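Local coordinates for malonyl CoA-acyl carrier protein transacylase (PDB 3QAT), which probably transfers the malonyl group from malonyl-CoA to acyl carrier protein, supplying the chain-extension unit for bacterial fatty acid biosynthesis, at residues K89-H97 and T266-V275; S176-V186 and L199-L210. All coordinates share one frame; numbering follows the deposited sequence. Where two conformers were deposited one is given.

Contact 1. Residues K89-H97 and T266-V275; sequences KKVKFVAGH and TIEWISANGV
Phe93 and Lys92, the two residues with most surface buried here, meet the C-terminal end of helix 263-272 and the turn that follows it. The Phe93 ring takes Trp269 over one face: ring centroids lie 5.0 Å apart with planes at 64°, a T-shaped pair in which the indole's six-membered ring is the edge. Its closest atoms are Trp269 CH2 and Phe93 CZ, 3.5 Å apart. With CG of Trp269 anti to the backbone N and beside the carbonyl carbon, it is the CZ3/CH2 edge of the indole that meets this face. The opposite face of Phe93 carries CG of its own neighbour Lys92, and Asn273 O sits at the ring edge, 3.6 Å from Phe93 CE2. Val275 CG2 adds an oblique contact.

Strand 93-96 is an outer strand of the four-stranded parallel sheet of the acyl transferase domain, and helix 266-272 runs nearly antiparallel to it (169°), with axes 10.6 Å apart at closest approach. Ile270 and Val275 both touch Ala8 of strand 6-11, which lies between 93-96 and 275-281 in that sheet. Further along, Ala95 CB rests 4.0 Å from Thr266 CG2.

The Lys92 chain slides past Val275 in the opposite direction and bends only at chi4, bringing NZ to Asn273 O at 2.9 Å, with the donor tilted from the carbonyl plane. The side chain of Asn273 turns back on the helix instead: ND2 donates to Trp269 O over 2.8 Å, a nearly straight bond (173°) that ties Asn273 back to the last turn of the helix.

Contact 2. Residues S176-V186 and L199-L210; sequences SGEAKAVETAV and LLPVSAPFHSAL
This is a junction of loop, helix and strand end on the smaller, mixed-sheet part of the acyl transferase fold, where strand 172-176 turns into helix 179-191 and edge strand 196-200 leads into the loop 201-208. Three patches hold it together. At the helix, Leu199 fits against one side: its CD1 lies 3.7 Å from Val182 CG1, while CD2 meets the aliphatic part of Glu183, 3.9 Å from CG. Val186 CG2 completes this apolar patch, one turn beyond Val182.

At the strand end, Leu210 CD1 packs 3.6 Å from Gly177 C, and the Leu210 side chain crosses that of Glu178 at about a right angle, with CD1 3.9 Å from Glu178 CG. Gly177 has backbone angles at which a side chain would collide with the preceding carbonyl, as the chain turns its corner. The loop itself is pinned internally: Pro205 centres an inverse gamma turn, and Ser208 OG donates to Pro205 O while accepting from Leu210 N in an ST turn. Between Pro205 and Ser208 in sequence lies His207, whose NE2 hydrogen-bonds Ser98 OG and whose ND1 hydrogen-bonds Gln256 O, consistent with the Ser-His pair of malonyltransferases.

One residue before that histidine, the carbonyl of Phe206 accepts from Ser176 OG: in the conformer given, one of two deposited, OG lies 2.7 Å from Phe206 O, above the carbonyl plane and 38° out of it.

The two contacts lie on opposite sides of the chain's centre, 31 Å apart between centres, though their nearest atoms come within about 6 Å. Along the chain, contact 2 is nested inside the loop closed by contact 1. They belong to different sheets: contact 1 joins a helix to the parallel sheet, while contact 2 involves the outermost strand 196-200 of the mixed sheet and the end of the inner strand 172-176, with 136-142 between them. His97 of contact 1 directly precedes Ser98, in a GxSxG sequence that fits a nucleophile elbow, and contact 2 holds His207, which hydrogen-bonds that serine. This is consistent with a Ser-His pair where the two parts meet.

Contact 1. Residues K89-H97 and T266-V275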
loop_
_atom_site.group_PDB
_atom_site.type_symbol
_atom_site.label_atom_id
_atom_site.label_comp_id
_atom_site.label_asym_id
_atom_site.label_seq_id
_atom_site.Cartn_x
_atom_site.Cartn_y
_atom_site.Cartn_z
ATOM N N LYS A 89 -17.173 -11.905 9.313
ATOM C CA LYS A 89 -17.545 -13.304 9.161
ATOM C C LYS A 89 -16.742 -14.046 8.097
ATOM O O LYS A 89 -16.516 -15.256 8.231
ATOM C CB LYS A 89 -19.046 -13.428 8.880
ATOM C CG LYS A 89 -19.928 -13.161 10.102
ATOM C CD LYS A 89 -21.397 -13.403 9.764
ATOM C CE LYS A 89 -22.246 -13.621 11.019
ATOM N NZ LYS A 89 -22.260 -12.404 11.886
ATOM N N LYS A 90 -16.298 -13.333 7.054
ATOM C CA LYS A 90 -15.774 -13.997 5.844
ATOM C C LYS A 90 -14.286 -13.830 5.569
ATOM O O LYS A 90 -13.722 -14.562 4.751
ATOM C CB LYS A 90 -16.546 -13.535 4.606
ATOM C CG LYS A 90 -18.015 -13.925 4.611
ATOM C CD LYS A 90 -18.157 -15.445 4.492
ATOM C CE LYS A 90 -19.591 -15.838 4.256
ATOM N NZ LYS A 90 -19.699 -17.316 4.136
ATOM N N VAL A 91 -13.674 -12.857 6.237
ATOM C CA VAL A 91 -12.281 -12.488 5.967
ATOM C C VAL A 91 -11.444 -12.699 7.221
ATOM O O VAL A 91 -11.757 -12.136 8.278
ATOM C CB VAL A 91 -12.184 -11.016 5.486
ATOM C CG1 VAL A 91 -10.729 -10.634 5.200
ATOM C CG2 VAL A 91 -13.045 -10.803 4.243
ATOM N N LYS A 92 -10.407 -13.528 7.117
ATOM C CA LYS A 92 -9.569 -13.844 8.263
ATOM C C LYS A 92 -8.647 -12.685 8.676
ATOM O O LYS A 92 -8.526 -12.380 9.870
ATOM C CB LYS A 92 -8.749 -15.116 7.988
ATOM C CG LYS A 92 -8.239 -15.795 9.234
ATOM C CD LYS A 92 -7.739 -17.229 8.934
ATOM C CE LYS A 92 -7.574 -18.077 10.201
ATOM N NZ LYS A 92 -6.213 -18.023 10.853
ATOM N N PHE A 93 -7.991 -12.063 7.682
ATOM C CA PHE A 93 -7.035 -10.998 7.938
ATOM C C PHE A 93 -7.121 -9.943 6.842
ATOM O O PHE A 93 -7.540 -10.251 5.723
ATOM C CB PHE A 93 -5.597 -11.525 7.917
ATOM C CG PHE A 93 -5.352 -12.706 8.842
ATOM C CD1 PHE A 93 -5.435 -12.547 10.219
ATOM C CD2 PHE A 93 -5.027 -13.954 8.317
ATOM C CE1 PHE A 93 -5.200 -13.654 11.082
ATOM C CE2 PHE A 93 -4.784 -15.051 9.161
ATOM C CZ PHE A 93 -4.878 -14.888 10.538
ATOM N N VAL A 94 -6.702 -8.727 7.193
ATOM C CA VAL A 94 -6.467 -7.664 6.180
ATOM C C VAL A 94 -5.027 -7.229 6.210
ATOM O O VAL A 94 -4.368 -7.340 7.237
ATOM C CB VAL A 94 -7.424 -6.446 6.335
ATOM C CG1 VAL A 94 -8.877 -6.876 6.082
ATOM C CG2 VAL A 94 -7.250 -5.771 7.700
ATOM N N ALA A 95 -4.526 -6.755 5.067
ATOM C CA ALA A 95 -3.189 -6.212 4.979
ATOM C C ALA A 95 -3.147 -5.284 3.775
ATOM O O ALA A 95 -3.938 -5.438 2.852
ATOM C CB ALA A 95 -2.157 -7.340 4.792
ATOM N N GLY A 96 -2.238 -4.319 3.791
ATOM C CA GLY A 96 -2.131 -3.458 2.597
ATOM C C GLY A 96 -0.728 -2.939 2.444
ATOM O O GLY A 96 0.033 -2.848 3.415
ATOM N N HIS A 97 -0.385 -2.608 1.200
ATOM C CA HIS A 97 0.975 -2.192 0.912
ATOM C C HIS A 97 1.114 -0.680 1.157
ATOM O O HIS A 97 0.675 0.130 0.350
ATOM C CB HIS A 97 1.336 -2.607 -0.520
ATOM C CG HIS A 97 2.805 -2.704 -0.763
ATOM N ND1 HIS A 97 3.610 -1.593 -0.866
ATOM C CD2 HIS A 97 3.605 -3.778 -0.986
ATOM C CE1 HIS A 97 4.858 -1.978 -1.105
ATOM N NE2 HIS A 97 4.880 -3.298 -1.183
ATOM N N THR A 266 4.770 -10.968 4.763
ATOM C CA THR A 266 3.343 -10.866 4.994
ATOM C C THR A 266 2.580 -11.949 4.243
ATOM O O THR A 266 1.756 -12.632 4.821
ATOM C CB THR A 266 2.835 -9.448 4.615
ATOM O OG1 THR A 266 3.413 -8.499 5.521
ATOM C CG2 THR A 266 1.319 -9.364 4.733
ATOM N N ILE A 267 2.867 -12.110 2.959
ATOM C CA ILE A 267 2.163 -13.106 2.161
ATOM C C ILE A 267 2.533 -14.522 2.633
ATOM O O ILE A 267 1.658 -15.414 2.721
ATOM C CB ILE A 267 2.464 -12.936 0.661
ATOM C CG1 ILE A 267 1.947 -11.559 0.187
ATOM C CG2 ILE A 267 1.834 -14.106 -0.158
ATOM C CD1 ILE A 267 0.446 -11.306 0.481
ATOM N N GLU A 268 3.806 -14.725 2.961
ATOM C CA GLU A 268 4.238 -16.028 3.490
ATOM C C GLU A 268 3.524 -16.342 4.809
ATOM O O GLU A 268 3.072 -17.481 4.998
ATOM C CB GLU A 268 5.758 -16.096 3.638
ATOM C CG GLU A 268 6.467 -16.163 2.275
ATOM C CD GLU A 268 7.988 -16.112 2.353
ATOM O OE1 GLU A 268 8.535 -15.803 3.426
ATOM O OE2 GLU A 268 8.647 -16.375 1.327
ATOM N N TRP A 269 3.443 -15.364 5.715
ATOM C CA TRP A 269 2.737 -15.568 6.979
ATOM C C TRP A 269 1.259 -15.894 6.745
ATOM O O TRP A 269 0.723 -16.880 7.270
ATOM C CB TRP A 269 2.879 -14.376 7.943
ATOM C CG TRP A 269 2.322 -14.753 9.298
ATOM C CD1 TRP A 269 2.999 -15.361 10.305
ATOM C CD2 TRP A 269 0.962 -14.614 9.744
ATOM N NE1 TRP A 269 2.159 -15.584 11.377
ATOM C CE2 TRP A 269 0.902 -15.141 11.061
ATOM C CE3 TRP A 269 -0.206 -14.089 9.170
ATOM C CZ2 TRP A 269 -0.285 -15.181 11.809
ATOM C CZ3 TRP A 269 -1.395 -14.115 9.921
ATOM C CH2 TRP A 269 -1.424 -14.688 11.225
ATOM N N ILE A 270 0.583 -15.060 5.963
ATOM C CA ILE A 270 -0.837 -15.299 5.701
ATOM C C ILE A 270 -1.095 -16.701 5.133
ATOM O O ILE A 270 -2.005 -17.397 5.586
ATOM C CB ILE A 270 -1.445 -14.177 4.810
ATOM C CG1 ILE A 270 -1.515 -12.850 5.577
ATOM C CG2 ILE A 270 -2.844 -14.549 4.336
ATOM C CD1 ILE A 270 -1.843 -11.637 4.654
ATOM N N SER A 271 -0.278 -17.119 4.167
ATOM C CA SER A 271 -0.448 -18.407 3.495
ATOM C C SER A 271 -0.232 -19.587 4.430
ATOM O O SER A 271 -0.812 -20.654 4.208
ATOM C CB SER A 271 0.527 -18.521 2.319
ATOM O OG SER A 271 0.249 -17.466 1.412
ATOM N N ALA A 272 0.595 -19.380 5.457
ATOM C CA ALA A 272 0.917 -20.441 6.436
ATOM C C ALA A 272 -0.041 -20.462 7.624
ATOM O O ALA A 272 -0.001 -21.384 8.445
ATOM C CB ALA A 272 2.339 -20.275 6.930
ATOM N N ASN A 273 -0.900 -19.453 7.741
ATOM C CA ASN A 273 -1.729 -19.331 8.928
ATOM C C ASN A 273 -3.218 -19.337 8.612
ATOM O O ASN A 273 -3.990 -18.529 9.131
ATOM C CB ASN A 273 -1.291 -18.147 9.807
ATOM C CG ASN A 273 0.066 -18.391 10.476
ATOM O OD1 ASN A 273 0.128 -18.887 11.617
ATOM N ND2 ASN A 273 1.150 -18.115 9.755
ATOM N N GLY A 274 -3.601 -20.282 7.756
ATOM C CA GLY A 274 -5.001 -20.650 7.583
ATOM C C GLY A 274 -5.738 -19.971 6.449
ATOM O O GLY A 274 -6.972 -19.995 6.413
ATOM N N VAL A 275 -4.982 -19.378 5.524
ATOM C CA VAL A 275 -5.552 -18.715 4.340
ATOM C C VAL A 275 -5.029 -19.319 3.037
ATOM O O VAL A 275 -3.817 -19.466 2.862
ATOM C CB VAL A 275 -5.257 -17.187 4.377
ATOM C CG1 VAL A 275 -5.677 -16.497 3.074
ATOM C CG2 VAL A 275 -5.947 -16.527 5.574
#

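Contact 2. Residues S176-V186 and L199-L210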
loop_
_atom_site.group_PDB
_atom_site.type_symbol
_atom_site.label_atom_id
_atom_site.label_comp_id
_atom_site.label_asym_id
_atom_site.label_seq_id
_atom_site.Cartn_x
_atom_site.Cartn_y
_atom_site.Cartn_z
ATOM N N SER A 176 16.045 2.787 -1.033
ATOM C CA SER A 176 15.672 4.189 -0.832
ATOM C C SER A 176 16.705 4.882 0.031
ATOM O O SER A 176 17.339 4.244 0.874
ATOM C CB SER A 176 14.307 4.238 -0.132
ATOM O OG SER A 176 13.866 5.572 0.051
ATOM N N GLY A 177 16.829 6.188 -0.140
ATOM C CA GLY A 177 17.739 6.975 0.712
ATOM C C GLY A 177 18.303 8.160 -0.030
ATOM O O GLY A 177 17.633 8.765 -0.886
ATOM N N GLU A 178 19.539 8.522 0.309
ATOM C CA GLU A 178 20.122 9.697 -0.312
ATOM C C GLU A 178 20.518 9.439 -1.749
ATOM O O GLU A 178 21.013 8.359 -2.081
ATOM C CB GLU A 178 21.310 10.192 0.494
ATOM C CG GLU A 178 20.895 10.758 1.843
ATOM C CD GLU A 178 22.075 11.123 2.704
ATOM O OE1 GLU A 178 22.865 10.224 3.074
ATOM O OE2 GLU A 178 22.201 12.332 3.019
ATOM N N ALA A 179 20.306 10.439 -2.596
ATOM C CA ALA A 179 20.482 10.281 -4.035
ATOM C C ALA A 179 21.798 9.626 -4.487
ATOM O O ALA A 179 21.776 8.635 -5.226
ATOM C CB ALA A 179 20.232 11.616 -4.756
ATOM N N LYS A 180 22.939 10.166 -4.054
ATOM C CA LYS A 180 24.231 9.633 -4.501
ATOM C C LYS A 180 24.455 8.180 -4.066
ATOM O O LYS A 180 24.911 7.360 -4.863
ATOM C CB LYS A 180 25.393 10.522 -4.027
ATOM N N ALA A 181 24.144 7.869 -2.811
ATOM C CA ALA A 181 24.277 6.507 -2.290
ATOM C C ALA A 181 23.378 5.531 -3.059
ATOM O O ALA A 181 23.800 4.421 -3.388
ATOM C CB ALA A 181 23.965 6.454 -0.802
ATOM N N VAL A 182 22.146 5.946 -3.353
ATOM C CA VAL A 182 21.228 5.058 -4.086
ATOM C C VAL A 182 21.708 4.822 -5.529
ATOM O O VAL A 182 21.663 3.682 -6.049
ATOM C CB VAL A 182 19.760 5.595 -4.042
ATOM C CG1 VAL A 182 18.808 4.727 -4.916
ATOM C CG2 VAL A 182 19.235 5.638 -2.589
ATOM N N GLU A 183 22.204 5.882 -6.165
ATOM C CA GLU A 183 22.784 5.769 -7.502
ATOM C C GLU A 183 23.946 4.761 -7.520
ATOM O O GLU A 183 24.041 3.922 -8.425
ATOM C CB GLU A 183 23.245 7.145 -7.995
ATOM C CG GLU A 183 23.700 7.134 -9.456
ATOM C CD GLU A 183 24.341 8.446 -9.890
ATOM O OE1 GLU A 183 24.397 9.405 -9.079
ATOM O OE2 GLU A 183 24.828 8.502 -11.043
ATOM N N THR A 184 24.815 4.854 -6.513
ATOM C CA THR A 184 25.964 3.953 -6.411
ATOM C C THR A 184 25.487 2.529 -6.172
ATOM O O THR A 184 26.016 1.594 -6.744
ATOM C CB THR A 184 26.963 4.398 -5.334
ATOM O OG1 THR A 184 27.338 5.759 -5.597
ATOM C CG2 THR A 184 28.210 3.505 -5.354
ATOM N N ALA A 185 24.469 2.383 -5.330
ATOM C CA ALA A 185 23.901 1.076 -5.042
ATOM C C ALA A 185 23.374 0.395 -6.296
ATOM O O ALA A 185 23.514 -0.825 -6.438
ATOM C CB ALA A 185 22.785 1.204 -3.988
ATOM N N VAL A 186 22.756 1.167 -7.195
ATOM C CA VAL A 186 22.321 0.631 -8.495
ATOM C C VAL A 186 23.516 0.085 -9.300
ATOM O O VAL A 186 23.442 -1.024 -9.847
ATOM C CB VAL A 186 21.462 1.664 -9.309
ATOM C CG1 VAL A 186 21.217 1.186 -10.726
ATOM C CG2 VAL A 186 20.105 1.872 -8.624
ATOM N N LEU A 199 17.259 2.999 -11.393
ATOM C CA LEU A 199 17.192 4.209 -10.563
ATOM C C LEU A 199 15.919 5.016 -10.810
ATOM O O LEU A 199 15.488 5.180 -11.957
ATOM C CB LEU A 199 18.435 5.077 -10.824
ATOM C CG LEU A 199 18.678 6.294 -9.917
ATOM C CD1 LEU A 199 18.905 5.884 -8.443
ATOM C CD2 LEU A 199 19.890 7.061 -10.475
ATOM N N LEU A 200 15.305 5.463 -9.717
ATOM C CA LEU A 200 14.214 6.452 -9.756
ATOM C C LEU A 200 14.765 7.740 -9.114
ATOM O O LEU A 200 14.590 7.992 -7.919
ATOM C CB LEU A 200 12.973 5.928 -9.027
ATOM C CG LEU A 200 12.492 4.641 -9.728
ATOM C CD1 LEU A 200 11.992 3.593 -8.761
ATOM C CD2 LEU A 200 11.506 4.994 -10.865
ATOM N N PRO A 201 15.426 8.569 -9.929
ATOM C CA PRO A 201 16.269 9.643 -9.365
ATOM C C PRO A 201 15.532 10.831 -8.722
ATOM O O PRO A 201 16.145 11.549 -7.904
ATOM C CB PRO A 201 17.095 10.110 -10.578
ATOM C CG PRO A 201 16.216 9.779 -11.773
ATOM C CD PRO A 201 15.576 8.450 -11.393
ATOM N N VAL A 202 14.262 11.044 -9.078
ATOM C CA VAL A 202 13.458 12.139 -8.508
ATOM C C VAL A 202 12.431 11.653 -7.483
ATOM O O VAL A 202 11.653 12.452 -6.952
ATOM C CB VAL A 202 12.714 12.994 -9.625
ATOM C CG1 VAL A 202 13.576 13.174 -10.834
ATOM C CG2 VAL A 202 11.388 12.349 -10.026
ATOM N N SER A 203 12.413 10.347 -7.206
ATOM C CA SER A 203 11.473 9.825 -6.197
ATOM C C SER A 203 11.778 10.415 -4.829
ATOM O O SER A 203 12.950 10.577 -4.462
ATOM C CB SER A 203 11.554 8.290 -6.091
ATOM O OG SER A 203 10.590 7.824 -5.133
ATOM N N ALA A 204 10.734 10.723 -4.052
ATOM C CA ALA A 204 10.899 10.898 -2.623
ATOM C C ALA A 204 11.488 9.612 -2.045
ATOM O O ALA A 204 11.179 8.513 -2.559
ATOM C CB ALA A 204 9.535 11.198 -1.956
ATOM N N PRO A 205 12.328 9.725 -1.007
ATOM C CA PRO A 205 12.955 8.524 -0.480
ATOM C C PRO A 205 12.021 7.822 0.513
ATOM O O PRO A 205 12.311 7.778 1.709
ATOM C CB PRO A 205 14.209 9.062 0.224
ATOM C CG PRO A 205 13.788 10.414 0.697
ATOM C CD PRO A 205 12.909 10.948 -0.402
ATOM N N PHE A 206 10.928 7.254 -0.001
ATOM C CA PHE A 206 9.934 6.584 0.864
ATOM C C PHE A 206 10.595 5.440 1.638
ATOM O O PHE A 206 11.530 4.764 1.148
ATOM C CB PHE A 206 8.775 5.990 0.015
ATOM C CG PHE A 206 7.960 7.009 -0.757
ATOM C CD1 PHE A 206 6.998 7.774 -0.109
ATOM C CD2 PHE A 206 8.114 7.147 -2.126
ATOM C CE1 PHE A 206 6.223 8.697 -0.813
ATOM C CE2 PHE A 206 7.336 8.072 -2.851
ATOM C CZ PHE A 206 6.399 8.845 -2.191
ATOM N N HIS A 207 10.102 5.212 2.852
ATOM C CA HIS A 207 10.560 4.055 3.661
ATOM C C HIS A 207 12.049 4.063 3.901
ATOM O O HIS A 207 12.712 3.022 3.835
ATOM C CB HIS A 207 10.063 2.727 3.044
ATOM C CG HIS A 207 8.581 2.707 2.957
ATOM N ND1 HIS A 207 7.790 2.706 4.086
ATOM C CD2 HIS A 207 7.744 2.835 1.898
ATOM C CE1 HIS A 207 6.521 2.808 3.725
ATOM N NE2 HIS A 207 6.467 2.899 2.406
ATOM N N SER A 208 12.550 5.265 4.168
ATOM C CA SER A 208 13.912 5.449 4.632
ATOM C C SER A 208 13.881 6.397 5.815
ATOM O O SER A 208 12.855 7.034 6.081
ATOM C CB SER A 208 14.812 6.027 3.544
ATOM O OG SER A 208 14.573 7.411 3.348
ATOM N N ALA A 209 15.016 6.503 6.512
ATOM C CA ALA A 209 15.083 7.393 7.683
ATOM C C ALA A 209 14.858 8.858 7.301
ATOM O O ALA A 209 14.493 9.682 8.159
ATOM C CB ALA A 209 16.415 7.214 8.407
ATOM N N LEU A 210 15.064 9.193 6.029
ATOM C CA LEU A 210 14.831 10.546 5.527
ATOM C C LEU A 210 13.367 10.997 5.633
ATOM O O LEU A 210 13.075 12.199 5.565
ATOM C CB LEU A 210 15.318 10.694 4.085
ATOM C CG LEU A 210 16.819 10.545 3.817
ATOM C CD1 LEU A 210 17.057 10.591 2.326
ATOM C CD2 LEU A 210 17.605 11.660 4.477
#